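Local structure of glycerate dehydrogenase related protein (Thermoplasma acidophilum, 3GVX) at residues Lys123-Leu128 / Arg135-Leu140; Asp169-Ser174 / Leu203-Val208; Leu92-Ala97 / Thr118-Lys123; Ala78-Ile83 / Glu263-Ala268. The protein probably acts as an NAD(P)-dependent D-2-hydroxyacid dehydrogenase that reduces substrates such as glyoxylate or hydroxypyruvate. All blocks are in the same frame, centred on the assembly; numbering follows the deposited sequence.

Overall arrangement
Following the chain, helix 79-97 supplies the first segments of two contacts: its start opens interaction 4 and its end opens interaction 3. Interaction 3 closes first, over a loop of 20 residues, when 118-123 returns to the helix end. Lys123 is shared with interaction 1, which closes after six residues as strand 124-128 turns into helix 132-143. Interaction 2 follows in series, joining the end of helix 167-172 to strand 204-207 of the same parallel sheet; it packs against interaction 1, with Gly126 CA 3.1 Å from Ser174 OG. Interaction 4 closes last, at helix 266-279, so its long loop encloses the other three. Interactions 1, 3 and 4 also touch the second subunit.

Interaction 1 of 4, residues Lys123-Leu128 / Arg135-Leu140; sequences KALGIL and RRVAHL
Ile127 and Leu125, alternate residues on one face of strand 124-128, meet Val137 and Ala138 of the helix that runs back over it. The axes of the two short segments are 9.8 Å apart and nearly antiparallel, at 172°. No hydrogen bond crosses; the evidence for the contact is three methyl pairs. Ile127 touches two residues: with CG1 anti to its carbonyl carbon (chi1 -59°) and the chain extended beyond it, CD1 lies 3.9 Å from Ala138 CB and 4.0 Å from Val137 CG1, so one methyl bridges two successive helix residues. The side chains of Ile127 and Val137 slide past each other in opposite directions. Leu125 meets the same valine differently, crossing it at about a right angle, with its CD2 3.9 Å from Val137 CG1. With CG1 anti to the backbone N (chi1 157°), this one branch of Val137 is the atom met by both Leu125 CD2 and Ile127 CD1. All four side chains are buried, and the spacings are those of ordinary van der Waals contact. The pair forms the first half of the beta-alpha-beta unit 124-128, 132-143, 147-151, and the intervening Gly129, Gly131 and Gly134 fit a Rossmann-type GxGxxG turn. Around it, Ile127 also touches Val148 of strand 147-151, Leu125 touches Phe176 of strand 176-179, and Val137 packs on both Leu178 of that strand and Ala86 of helix 79-97.

Interaction 2 of 4, residues Asp169-Ser174 / Leu203-Val208; sequences DLFRQS and LTIVNV
Two methyl groups, one from Leu203 and one from Ile205, approach the Phe171 ring obliquely. Both aliphatic side chains cross the phenylalanine at about a right angle. Leu203 CD2 lies 4.0 Å from Phe171 CD2 and nearly as close, 4.1 Å, to Phe171 CE2, the carbon that Ile205 CD1 meets at 3.8 Å. With CG of Phe171 anti to the carbonyl carbon (chi1 -85°), the outer part of the ring, CD2 and CE2, comes within contact of the two methyls. The other branch of Leu203 goes elsewhere: its CD1 rests 3.9 Å from Ser174 O, in the backbone leading away from helix 167-172. The Ser174 hydroxyl, instead of crossing, turns back and donates to Leu170 O at 2.7 Å, from above the carbonyl plane by 44°. Gln173 N reaches the same oxygen from the opposite face, so Leu170 O is gripped by two donors, one on each face of its plane. Across the segments there is no hydrogen bond. The join between this helix and strand 204-207 is thus apolar and buried, and probably depends on shape and exclusion of water, while the Ser174 hydroxyl is satisfied within its own segment, by Leu170 O.

Interaction 3 of 4, residues Leu92-Ala97 / Thr118-Lys123; sequences LLLAHA and TLLYGK
Thr118 opens the second segment by bonding to the last residue of helix segment 92-97: its N donates to Ala97 O at 2.8 Å, nearly straight at 170° and tilted 28° from the carbonyl plane. The two side chains face each other here, with Ala97 CB 4.0 Å from Thr118 CB, and the same methyl lies 3.6 Å from Thr118 O. That oxygen also accepts a hydrogen bond from Lys98 NZ. Leu119 points away from the helix and packs on Ile267 of the second subunit. Leu120 turns back inward and makes the main apolar contact. Its chi1 of -61° places CG beside the backbone N, and with chi2 extended the branches divide: CD2 goes to Leu93 CD2 at 3.4 Å, and CD1 to Leu94 CD2 at 3.3 Å. Both pairs are tighter than usual van der Waals contact, and both leucines of the helix cross Leu120 at a slant. Cut back to an alanine, Leu120 would lose both methyl branches, and a gap would probably open against Leu93 and Leu94. The backbone N of Leu120 and of Tyr121 bond to the carboxylate of Glu87 of the second subunit. From Leu120 the chain makes a type II beta turn, in which Gly122 takes the positive phi that suits glycine; Lys123 N closes it on Leu120 O at 2.9 Å. The arrangement is the lead-in to the first strand, 124-128, of a Rossmann-type NAD-binding domain, tucked against a long helix at the subunit interface.

Interaction 4 of 4, residues Ala78-Ile83 / Glu263-Ala268; sequences AGAYSI and EIMDIA
Selenomethionine Met265 has its CG anti to the carbonyl carbon (chi1 -64°) and an extended chi2, then bends at chi3 (64°); the selenium of this chain meets Ala80 of the facing helix. Met265 SE lies 4.2 Å from Ala80 O and 4.4 Å from Ala80 CB, a loose approach to both backbone and side chain. Two residues along the same segment, Ile267 sets its CG2 branch 4.0 Å from Ala80 CB. Ala268 completes the set with its CB 4.5 Å from the same methyl, and the CA atoms of Ala80 and Ala268 are 5.7 Å apart. The small alanine side chain is thus met by three residues, and the close backbone approach is consistent with both residues being alanines. No hydrogen bond crosses between the segments, although Ala268 O is bonded by Asn77 ND2 just before the first one. The second subunit joins in, its Leu119 packing on Met265 and its Tyr121 on Ile267 and Ile83. The contact sets the N-terminal part of helix 79-97 against residues 265-268, which lead into helix 266-279, far apart in sequence; in D-2-hydroxyacid dehydrogenases such helices link the nucleotide-binding and substrate-binding domains, and the arrangement is consistent with that interdomain region.

Interaction 1 of 4, residues Lys123-Leu128 / Arg135-Leu140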
loop_
_atom_site.group_PDB
_atom_site.type_symbol
_atom_site.label_atom_id
_atom_site.label_comp_id
_atom_site.label_asym_id
_atom_site.label_seq_id
_atom_site.Cartn_x
_atom_site.Cartn_y
_atom_site.Cartn_z
ATOM N N LYS B 123 -1.979 4.899 12.594
ATOM C CA LYS B 123 -0.643 5.157 13.073
ATOM C C LYS B 123 0.077 6.374 12.509
ATOM O O LYS B 123 -0.255 6.886 11.446
ATOM C CB LYS B 123 0.195 3.904 12.907
ATOM C CG LYS B 123 -0.110 2.926 13.996
ATOM C CD LYS B 123 0.174 1.539 13.563
ATOM C CE LYS B 123 0.221 0.623 14.759
ATOM N NZ LYS B 123 -1.024 0.728 15.530
ATOM N N ALA B 124 1.088 6.804 13.253
ATOM C CA ALA B 124 1.873 7.961 12.879
ATOM C C ALA B 124 3.121 7.590 12.088
ATOM O O ALA B 124 4.011 6.887 12.573
ATOM C CB ALA B 124 2.243 8.755 14.132
ATOM N N LEU B 125 3.164 8.060 10.849
ATOM C CA LEU B 125 4.300 7.818 9.969
ATOM C C LEU B 125 5.161 9.084 9.923
ATOM O O LEU B 125 4.714 10.137 9.454
ATOM C CB LEU B 125 3.826 7.459 8.559
ATOM C CG LEU B 125 4.893 7.493 7.461
ATOM C CD1 LEU B 125 6.026 6.510 7.770
ATOM C CD2 LEU B 125 4.232 7.200 6.130
ATOM N N GLY B 126 6.383 8.976 10.431
ATOM C CA GLY B 126 7.302 10.096 10.435
ATOM C C GLY B 126 8.178 10.056 9.195
ATOM O O GLY B 126 8.802 9.037 8.896
ATOM N N ILE B 127 8.207 11.160 8.452
ATOM C CA ILE B 127 9.022 11.227 7.246
ATOM C C ILE B 127 10.174 12.195 7.420
ATOM O O ILE B 127 10.002 13.357 7.786
ATOM C CB ILE B 127 8.223 11.661 6.000
ATOM C CG1 ILE B 127 7.073 10.685 5.758
ATOM C CG2 ILE B 127 9.145 11.695 4.784
ATOM C CD1 ILE B 127 6.060 11.181 4.767
ATOM N N LEU B 128 11.358 11.684 7.147
ATOM C CA LEU B 128 12.566 12.460 7.264
ATOM C C LEU B 128 12.935 12.927 5.861
ATOM O O LEU B 128 13.369 12.135 5.022
ATOM C CB LEU B 128 13.661 11.583 7.851
ATOM C CG LEU B 128 14.946 12.283 8.280
ATOM C CD1 LEU B 128 14.649 13.301 9.384
ATOM C CD2 LEU B 128 15.942 11.220 8.750
ATOM N N ARG B 135 6.714 13.117 -0.469
ATOM C CA ARG B 135 5.375 13.569 -0.825
ATOM C C ARG B 135 4.515 12.434 -1.334
ATOM O O ARG B 135 3.353 12.329 -0.984
ATOM C CB ARG B 135 5.451 14.696 -1.858
ATOM C CG ARG B 135 6.044 15.973 -1.271
ATOM C CD ARG B 135 6.478 17.002 -2.305
ATOM N NE ARG B 135 7.337 17.994 -1.665
ATOM C CZ ARG B 135 6.931 19.150 -1.153
ATOM N NH1 ARG B 135 5.661 19.500 -1.213
ATOM N NH2 ARG B 135 7.804 19.935 -0.538
ATOM N N ARG B 136 5.110 11.585 -2.154
ATOM C CA ARG B 136 4.421 10.437 -2.710
ATOM C C ARG B 136 4.118 9.419 -1.616
ATOM O O ARG B 136 3.067 8.810 -1.607
ATOM C CB ARG B 136 5.266 9.798 -3.808
ATOM C CG ARG B 136 4.577 8.667 -4.526
ATOM C CD ARG B 136 3.257 9.092 -5.155
ATOM N NE ARG B 136 2.593 7.951 -5.778
ATOM C CZ ARG B 136 1.457 7.989 -6.464
ATOM N NH1 ARG B 136 0.817 9.133 -6.636
ATOM N NH2 ARG B 136 0.974 6.865 -6.981
ATOM N N VAL B 137 5.064 9.248 -0.702
ATOM C CA VAL B 137 4.923 8.331 0.420
ATOM C C VAL B 137 3.757 8.788 1.282
ATOM O O VAL B 137 2.925 7.976 1.685
ATOM C CB VAL B 137 6.247 8.255 1.272
ATOM C CG1 VAL B 137 5.950 7.772 2.692
ATOM C CG2 VAL B 137 7.258 7.321 0.588
ATOM N N ALA B 138 3.697 10.097 1.532
ATOM C CA ALA B 138 2.636 10.706 2.330
ATOM C C ALA B 138 1.249 10.609 1.682
ATOM O O ALA B 138 0.241 10.550 2.377
ATOM C CB ALA B 138 2.981 12.164 2.629
ATOM N N HIS B 139 1.213 10.586 0.353
ATOM C CA HIS B 139 -0.047 10.463 -0.386
ATOM C C HIS B 139 -0.588 9.061 -0.139
ATOM O O HIS B 139 -1.770 8.888 0.113
ATOM C CB HIS B 139 0.182 10.730 -1.886
ATOM C CG HIS B 139 -0.781 10.040 -2.799
ATOM N ND1 HIS B 139 -2.003 10.569 -3.151
ATOM C CD2 HIS B 139 -0.679 8.864 -3.463
ATOM C CE1 HIS B 139 -2.608 9.751 -3.994
ATOM N NE2 HIS B 139 -1.827 8.708 -4.200
ATOM N N LEU B 140 0.294 8.068 -0.183
ATOM C CA LEU B 140 -0.106 6.686 0.076
ATOM C C LEU B 140 -0.481 6.506 1.553
ATOM O O LEU B 140 -1.467 5.851 1.877
ATOM C CB LEU B 140 1.014 5.712 -0.299
ATOM C CG LEU B 140 1.424 5.637 -1.772
ATOM C CD1 LEU B 140 2.573 4.635 -1.897
ATOM C CD2 LEU B 140 0.221 5.244 -2.643
#

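Interaction 2 of 4, residues Asp169-Ser174 / Leu203-Val208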
loop_
_atom_site.group_PDB
_atom_site.type_symbol
_atom_site.label_atom_id
_atom_site.label_comp_id
_atom_site.label_asym_id
_atom_site.label_seq_id
_atom_site.Cartn_x
_atom_site.Cartn_y
_atom_site.Cartn_z
ATOM N N ASP B 169 12.561 14.927 17.572
ATOM C CA ASP B 169 11.148 15.203 17.813
ATOM C C ASP B 169 10.276 14.350 16.892
ATOM O O ASP B 169 9.202 13.913 17.278
ATOM C CB ASP B 169 10.855 16.696 17.611
ATOM C CG ASP B 169 9.368 17.023 17.683
ATOM O OD1 ASP B 169 8.689 16.539 18.611
ATOM O OD2 ASP B 169 8.871 17.771 16.818
ATOM N N LEU B 170 10.753 14.110 15.675
ATOM C CA LEU B 170 10.030 13.288 14.711
ATOM C C LEU B 170 9.959 11.847 15.213
ATOM O O LEU B 170 8.894 11.254 15.252
ATOM C CB LEU B 170 10.708 13.332 13.334
ATOM C CG LEU B 170 10.017 12.529 12.223
ATOM C CD1 LEU B 170 8.926 13.363 11.537
ATOM C CD2 LEU B 170 11.082 12.103 11.223
ATOM N N PHE B 171 11.099 11.289 15.601
ATOM C CA PHE B 171 11.134 9.924 16.128
ATOM C C PHE B 171 10.197 9.773 17.313
ATOM O O PHE B 171 9.552 8.745 17.484
ATOM C CB PHE B 171 12.554 9.528 16.556
ATOM C CG PHE B 171 13.404 9.009 15.434
ATOM C CD1 PHE B 171 13.663 9.795 14.318
ATOM C CD2 PHE B 171 13.908 7.716 15.463
ATOM C CE1 PHE B 171 14.399 9.294 13.248
ATOM C CE2 PHE B 171 14.650 7.209 14.392
ATOM C CZ PHE B 171 14.890 8.002 13.285
ATOM N N ARG B 172 10.108 10.818 18.120
ATOM C CA ARG B 172 9.262 10.791 19.295
ATOM C C ARG B 172 7.770 10.705 19.008
ATOM O O ARG B 172 7.009 10.225 19.835
ATOM C CB ARG B 172 9.543 12.012 20.168
ATOM C CG ARG B 172 10.813 11.921 20.990
ATOM C CD ARG B 172 10.683 12.822 22.206
ATOM N NE ARG B 172 10.791 14.236 21.859
ATOM C CZ ARG B 172 11.937 14.861 21.617
ATOM N NH1 ARG B 172 13.078 14.198 21.684
ATOM N NH2 ARG B 172 11.940 16.156 21.315
ATOM N N GLN B 173 7.355 11.173 17.839
ATOM C CA GLN B 173 5.944 11.151 17.474
ATOM C C GLN B 173 5.632 10.075 16.449
ATOM O O GLN B 173 4.520 10.007 15.950
ATOM C CB GLN B 173 5.526 12.500 16.883
ATOM C CG GLN B 173 5.779 13.699 17.758
ATOM C CD GLN B 173 5.375 14.983 17.069
ATOM O OE1 GLN B 173 4.194 15.220 16.827
ATOM N NE2 GLN B 173 6.358 15.812 16.730
ATOM N N SER B 174 6.612 9.238 16.131
ATOM C CA SER B 174 6.419 8.225 15.101
ATOM C C SER B 174 6.408 6.745 15.496
ATOM O O SER B 174 7.129 6.309 16.394
ATOM C CB SER B 174 7.466 8.427 14.002
ATOM O OG SER B 174 7.459 9.761 13.560
ATOM N N LEU B 203 9.243 0.539 16.946
ATOM C CA LEU B 203 9.455 1.428 15.823
ATOM C C LEU B 203 10.003 0.651 14.647
ATOM O O LEU B 203 10.814 -0.256 14.817
ATOM C CB LEU B 203 10.439 2.532 16.200
ATOM C CG LEU B 203 10.944 3.300 14.974
ATOM C CD1 LEU B 203 9.837 4.236 14.428
ATOM C CD2 LEU B 203 12.200 4.076 15.357
ATOM N N THR B 204 9.532 0.996 13.458
ATOM C CA THR B 204 9.998 0.383 12.228
ATOM C C THR B 204 10.611 1.501 11.412
ATOM O O THR B 204 9.994 2.543 11.174
ATOM C CB THR B 204 8.855 -0.251 11.425
ATOM O OG1 THR B 204 8.228 -1.263 12.220
ATOM C CG2 THR B 204 9.392 -0.881 10.140
ATOM N N ILE B 205 11.847 1.285 11.002
ATOM C CA ILE B 205 12.545 2.277 10.231
ATOM C C ILE B 205 12.714 1.805 8.808
ATOM O O ILE B 205 13.105 0.668 8.553
ATOM C CB ILE B 205 13.900 2.584 10.852
ATOM C CG1 ILE B 205 13.675 2.979 12.314
ATOM C CG2 ILE B 205 14.612 3.658 10.037
ATOM C CD1 ILE B 205 14.812 3.690 12.988
ATOM N N VAL B 206 12.389 2.685 7.875
ATOM C CA VAL B 206 12.511 2.356 6.477
ATOM C C VAL B 206 13.472 3.340 5.827
ATOM O O VAL B 206 13.294 4.557 5.908
ATOM C CB VAL B 206 11.147 2.439 5.774
ATOM C CG1 VAL B 206 11.224 1.745 4.431
ATOM C CG2 VAL B 206 10.059 1.849 6.678
ATOM N N ASN B 207 14.491 2.803 5.175
ATOM C CA ASN B 207 15.478 3.644 4.525
ATOM C C ASN B 207 15.455 3.532 3.010
ATOM O O ASN B 207 15.807 2.495 2.452
ATOM C CB ASN B 207 16.879 3.290 5.022
ATOM C CG ASN B 207 17.889 4.364 4.698
ATOM O OD1 ASN B 207 17.699 5.149 3.767
ATOM N ND2 ASN B 207 18.975 4.401 5.456
ATOM N N VAL B 208 15.024 4.593 2.341
ATOM C CA VAL B 208 15.027 4.606 0.886
ATOM C C VAL B 208 15.866 5.788 0.391
ATOM O O VAL B 208 15.690 6.268 -0.723
ATOM C CB VAL B 208 13.602 4.700 0.293
ATOM C CG1 VAL B 208 12.861 3.396 0.504
ATOM C CG2 VAL B 208 12.857 5.885 0.901
#

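Interaction 3 of 4, residues Leu92-Ala97 / Thr118-Lys123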
loop_
_atom_site.group_PDB
_atom_site.type_symbol
_atom_site.label_atom_id
_atom_site.label_comp_id
_atom_site.label_asym_id
_atom_site.label_seq_id
_atom_site.Cartn_x
_atom_site.Cartn_y
_atom_site.Cartn_z
ATOM N N LEU B 92 8.023 -2.907 1.820
ATOM C CA LEU B 92 8.873 -3.328 2.942
ATOM C C LEU B 92 8.104 -3.196 4.235
ATOM O O LEU B 92 8.098 -4.073 5.094
ATOM C CB LEU B 92 10.115 -2.454 3.024
ATOM C CG LEU B 92 11.059 -2.731 1.873
ATOM C CD1 LEU B 92 12.082 -1.608 1.760
ATOM C CD2 LEU B 92 11.677 -4.112 2.086
ATOM N N LEU B 93 7.470 -2.043 4.346
ATOM C CA LEU B 93 6.659 -1.669 5.485
ATOM C C LEU B 93 5.620 -2.737 5.820
ATOM O O LEU B 93 5.543 -3.206 6.955
ATOM C CB LEU B 93 5.969 -0.354 5.177
ATOM C CG LEU B 93 5.919 0.623 6.345
ATOM C CD1 LEU B 93 5.743 2.029 5.783
ATOM C CD2 LEU B 93 4.826 0.225 7.331
ATOM N N LEU B 94 4.831 -3.113 4.819
ATOM C CA LEU B 94 3.792 -4.127 4.989
ATOM C C LEU B 94 4.342 -5.547 5.150
ATOM O O LEU B 94 3.722 -6.377 5.794
ATOM C CB LEU B 94 2.800 -4.058 3.823
ATOM C CG LEU B 94 1.953 -2.785 3.812
ATOM C CD1 LEU B 94 1.269 -2.634 2.458
ATOM C CD2 LEU B 94 0.947 -2.835 4.953
ATOM N N ALA B 95 5.506 -5.813 4.566
ATOM C CA ALA B 95 6.117 -7.136 4.681
ATOM C C ALA B 95 6.352 -7.421 6.150
ATOM O O ALA B 95 6.052 -8.494 6.637
ATOM C CB ALA B 95 7.441 -7.197 3.914
ATOM N N HIS B 96 6.881 -6.424 6.841
ATOM C CA HIS B 96 7.148 -6.525 8.271
ATOM C C HIS B 96 5.881 -6.437 9.114
ATOM O O HIS B 96 5.680 -7.240 10.011
ATOM C CB HIS B 96 8.142 -5.435 8.706
ATOM C CG HIS B 96 8.362 -5.379 10.180
ATOM N ND1 HIS B 96 8.686 -6.488 10.925
ATOM C CD2 HIS B 96 8.267 -4.350 11.058
ATOM C CE1 HIS B 96 8.776 -6.149 12.199
ATOM N NE2 HIS B 96 8.526 -4.857 12.305
ATOM N N ALA B 97 5.016 -5.475 8.813
ATOM C CA ALA B 97 3.788 -5.317 9.572
ATOM C C ALA B 97 2.904 -6.557 9.581
ATOM O O ALA B 97 2.330 -6.876 10.601
ATOM C CB ALA B 97 3.000 -4.101 9.077
ATOM N N THR B 118 0.491 -6.162 12.594
ATOM C CA THR B 118 0.462 -4.756 12.871
ATOM C C THR B 118 -0.307 -4.083 11.751
ATOM O O THR B 118 -0.217 -4.423 10.584
ATOM C CB THR B 118 1.875 -4.181 12.942
ATOM O OG1 THR B 118 2.555 -4.761 14.055
ATOM C CG2 THR B 118 1.832 -2.676 13.098
ATOM N N LEU B 119 -1.072 -3.100 12.142
ATOM C CA LEU B 119 -1.875 -2.351 11.222
ATOM C C LEU B 119 -1.324 -0.966 11.035
ATOM O O LEU B 119 -0.830 -0.369 11.978
ATOM C CB LEU B 119 -3.227 -2.235 11.830
ATOM C CG LEU B 119 -4.549 -2.664 11.276
ATOM C CD1 LEU B 119 -4.876 -4.183 11.356
ATOM C CD2 LEU B 119 -5.415 -1.851 12.181
ATOM N N LEU B 120 -1.471 -0.437 9.833
ATOM C CA LEU B 120 -0.982 0.895 9.562
ATOM C C LEU B 120 -2.034 1.916 9.936
ATOM O O LEU B 120 -1.729 2.982 10.467
ATOM C CB LEU B 120 -0.629 1.033 8.094
ATOM C CG LEU B 120 0.460 0.051 7.693
ATOM C CD1 LEU B 120 0.767 0.212 6.213
ATOM C CD2 LEU B 120 1.695 0.280 8.579
ATOM N N TYR B 121 -3.286 1.569 9.678
ATOM C CA TYR B 121 -4.394 2.466 9.968
ATOM C C TYR B 121 -4.354 3.123 11.349
ATOM O O TYR B 121 -4.303 2.440 12.371
ATOM C CB TYR B 121 -5.725 1.744 9.801
ATOM C CG TYR B 121 -6.915 2.662 9.913
ATOM C CD1 TYR B 121 -7.435 3.303 8.792
ATOM C CD2 TYR B 121 -7.537 2.883 11.140
ATOM C CE1 TYR B 121 -8.555 4.138 8.887
ATOM C CE2 TYR B 121 -8.655 3.713 11.252
ATOM C CZ TYR B 121 -9.160 4.332 10.119
ATOM O OH TYR B 121 -10.287 5.108 10.208
ATOM N N GLY B 122 -4.396 4.454 11.369
ATOM C CA GLY B 122 -4.381 5.174 12.628
ATOM C C GLY B 122 -3.004 5.482 13.185
ATOM O O GLY B 122 -2.859 6.251 14.127
ATOM N N LYS B 123 -1.979 4.899 12.594
ATOM C CA LYS B 123 -0.643 5.157 13.073
ATOM C C LYS B 123 0.077 6.374 12.509
ATOM O O LYS B 123 -0.255 6.886 11.446
ATOM C CB LYS B 123 0.195 3.904 12.907
ATOM C CG LYS B 123 -0.110 2.926 13.996
ATOM C CD LYS B 123 0.174 1.539 13.563
ATOM C CE LYS B 123 0.221 0.623 14.759
ATOM N NZ LYS B 123 -1.024 0.728 15.530
#

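Interaction 4 of 4, residues Ala78-Ile83 / Glu263-Ala268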
loop_
_atom_site.group_PDB
_atom_site.type_symbol
_atom_site.label_atom_id
_atom_site.label_comp_id
_atom_site.label_asym_id
_atom_site.label_seq_id
_atom_site.Cartn_x
_atom_site.Cartn_y
_atom_site.Cartn_z
ATOM N N ALA B 78 10.356 13.324 -13.690
ATOM C CA ALA B 78 10.856 12.480 -12.599
ATOM C C ALA B 78 9.806 11.794 -11.722
ATOM O O ALA B 78 10.150 11.112 -10.760
ATOM C CB ALA B 78 11.809 13.295 -11.708
ATOM N N GLY B 79 8.537 11.957 -12.049
ATOM C CA GLY B 79 7.497 11.331 -11.260
ATOM C C GLY B 79 7.558 9.826 -11.072
ATOM O O GLY B 79 7.284 9.348 -9.975
ATOM N N ALA B 80 7.923 9.087 -12.123
ATOM C CA ALA B 80 7.987 7.622 -12.077
ATOM C C ALA B 80 8.902 7.111 -10.979
ATOM O O ALA B 80 8.618 6.123 -10.305
ATOM C CB ALA B 80 8.434 7.065 -13.431
ATOM N N TYR B 81 9.995 7.820 -10.775
ATOM C CA TYR B 81 10.949 7.428 -9.765
ATOM C C TYR B 81 10.404 7.486 -8.340
ATOM O O TYR B 81 10.526 6.519 -7.607
ATOM C CB TYR B 81 12.213 8.270 -9.890
ATOM C CG TYR B 81 13.278 7.874 -8.915
ATOM C CD1 TYR B 81 14.097 6.777 -9.153
ATOM C CD2 TYR B 81 13.453 8.582 -7.735
ATOM C CE1 TYR B 81 15.082 6.397 -8.235
ATOM C CE2 TYR B 81 14.432 8.218 -6.803
ATOM C CZ TYR B 81 15.242 7.123 -7.060
ATOM O OH TYR B 81 16.226 6.779 -6.167
ATOM N N SER B 82 9.821 8.610 -7.937
ATOM C CA SER B 82 9.274 8.699 -6.593
ATOM C C SER B 82 8.062 7.764 -6.435
ATOM O O SER B 82 7.855 7.192 -5.371
ATOM C CB SER B 82 8.926 10.155 -6.212
ATOM O OG SER B 82 8.555 10.925 -7.329
ATOM N N ILE B 83 7.273 7.608 -7.495
ATOM C CA ILE B 83 6.121 6.709 -7.473
ATOM C C ILE B 83 6.620 5.307 -7.139
ATOM O O ILE B 83 6.122 4.639 -6.234
ATOM C CB ILE B 83 5.417 6.669 -8.850
ATOM C CG1 ILE B 83 4.575 7.931 -9.021
ATOM C CG2 ILE B 83 4.625 5.366 -9.010
ATOM C CD1 ILE B 83 3.973 8.095 -10.393
ATOM N N GLU B 263 16.969 2.054 -16.084
ATOM C CA GLU B 263 15.703 1.428 -16.427
ATOM C C GLU B 263 14.741 2.515 -16.850
ATOM O O GLU B 263 14.695 3.590 -16.247
ATOM C CB GLU B 263 15.081 0.632 -15.253
ATOM C CG GLU B 263 13.684 0.078 -15.617
ATOM C CD GLU B 263 13.288 -1.188 -14.862
ATOM O OE1 GLU B 263 13.026 -1.115 -13.642
ATOM O OE2 GLU B 263 13.246 -2.266 -15.497
ATOM N N ILE B 264 14.013 2.266 -17.925
ATOM C CA ILE B 264 13.006 3.213 -18.332
ATOM C C ILE B 264 11.700 2.490 -18.095
ATOM O O ILE B 264 11.404 1.476 -18.725
ATOM C CB ILE B 264 13.061 3.627 -19.818
ATOM C CG1 ILE B 264 14.222 4.592 -20.069
ATOM C CG2 ILE B 264 11.736 4.329 -20.193
ATOM C CD1 ILE B 264 15.611 3.988 -19.908
HETATM N N MSE B 265 10.937 3.005 -17.149
HETATM C CA MSE B 265 9.659 2.443 -16.833
HETATM C C MSE B 265 8.720 2.933 -17.926
HETATM O O MSE B 265 8.770 4.100 -18.319
HETATM C CB MSE B 265 9.274 2.913 -15.443
HETATM C CG MSE B 265 10.246 2.364 -14.392
HETATM SE SE MSE B 265 9.921 2.964 -12.722
HETATM C CE MSE B 265 8.348 2.259 -12.456
ATOM N N ASP B 266 7.903 2.014 -18.445
ATOM C CA ASP B 266 6.945 2.298 -19.523
ATOM C C ASP B 266 5.997 3.401 -19.191
ATOM O O ASP B 266 5.327 3.946 -20.050
ATOM C CB ASP B 266 6.067 1.088 -19.819
ATOM C CG ASP B 266 6.854 -0.117 -20.214
ATOM O OD1 ASP B 266 8.022 0.054 -20.626
ATOM O OD2 ASP B 266 6.299 -1.231 -20.122
ATOM N N ILE B 267 5.918 3.688 -17.913
ATOM C CA ILE B 267 5.030 4.688 -17.409
ATOM C C ILE B 267 5.583 6.117 -17.520
ATOM O O ILE B 267 4.818 7.084 -17.538
ATOM C CB ILE B 267 4.664 4.259 -15.969
ATOM C CG1 ILE B 267 3.152 4.039 -15.888
ATOM C CG2 ILE B 267 5.301 5.169 -14.935
ATOM C CD1 ILE B 267 2.302 5.100 -16.574
ATOM N N ALA B 268 6.907 6.234 -17.621
ATOM C CA ALA B 268 7.584 7.530 -17.740
ATOM C C ALA B 268 7.089 8.329 -18.937
ATOM O O ALA B 268 6.743 9.494 -18.808
ATOM C CB ALA B 268 9.097 7.327 -17.831
#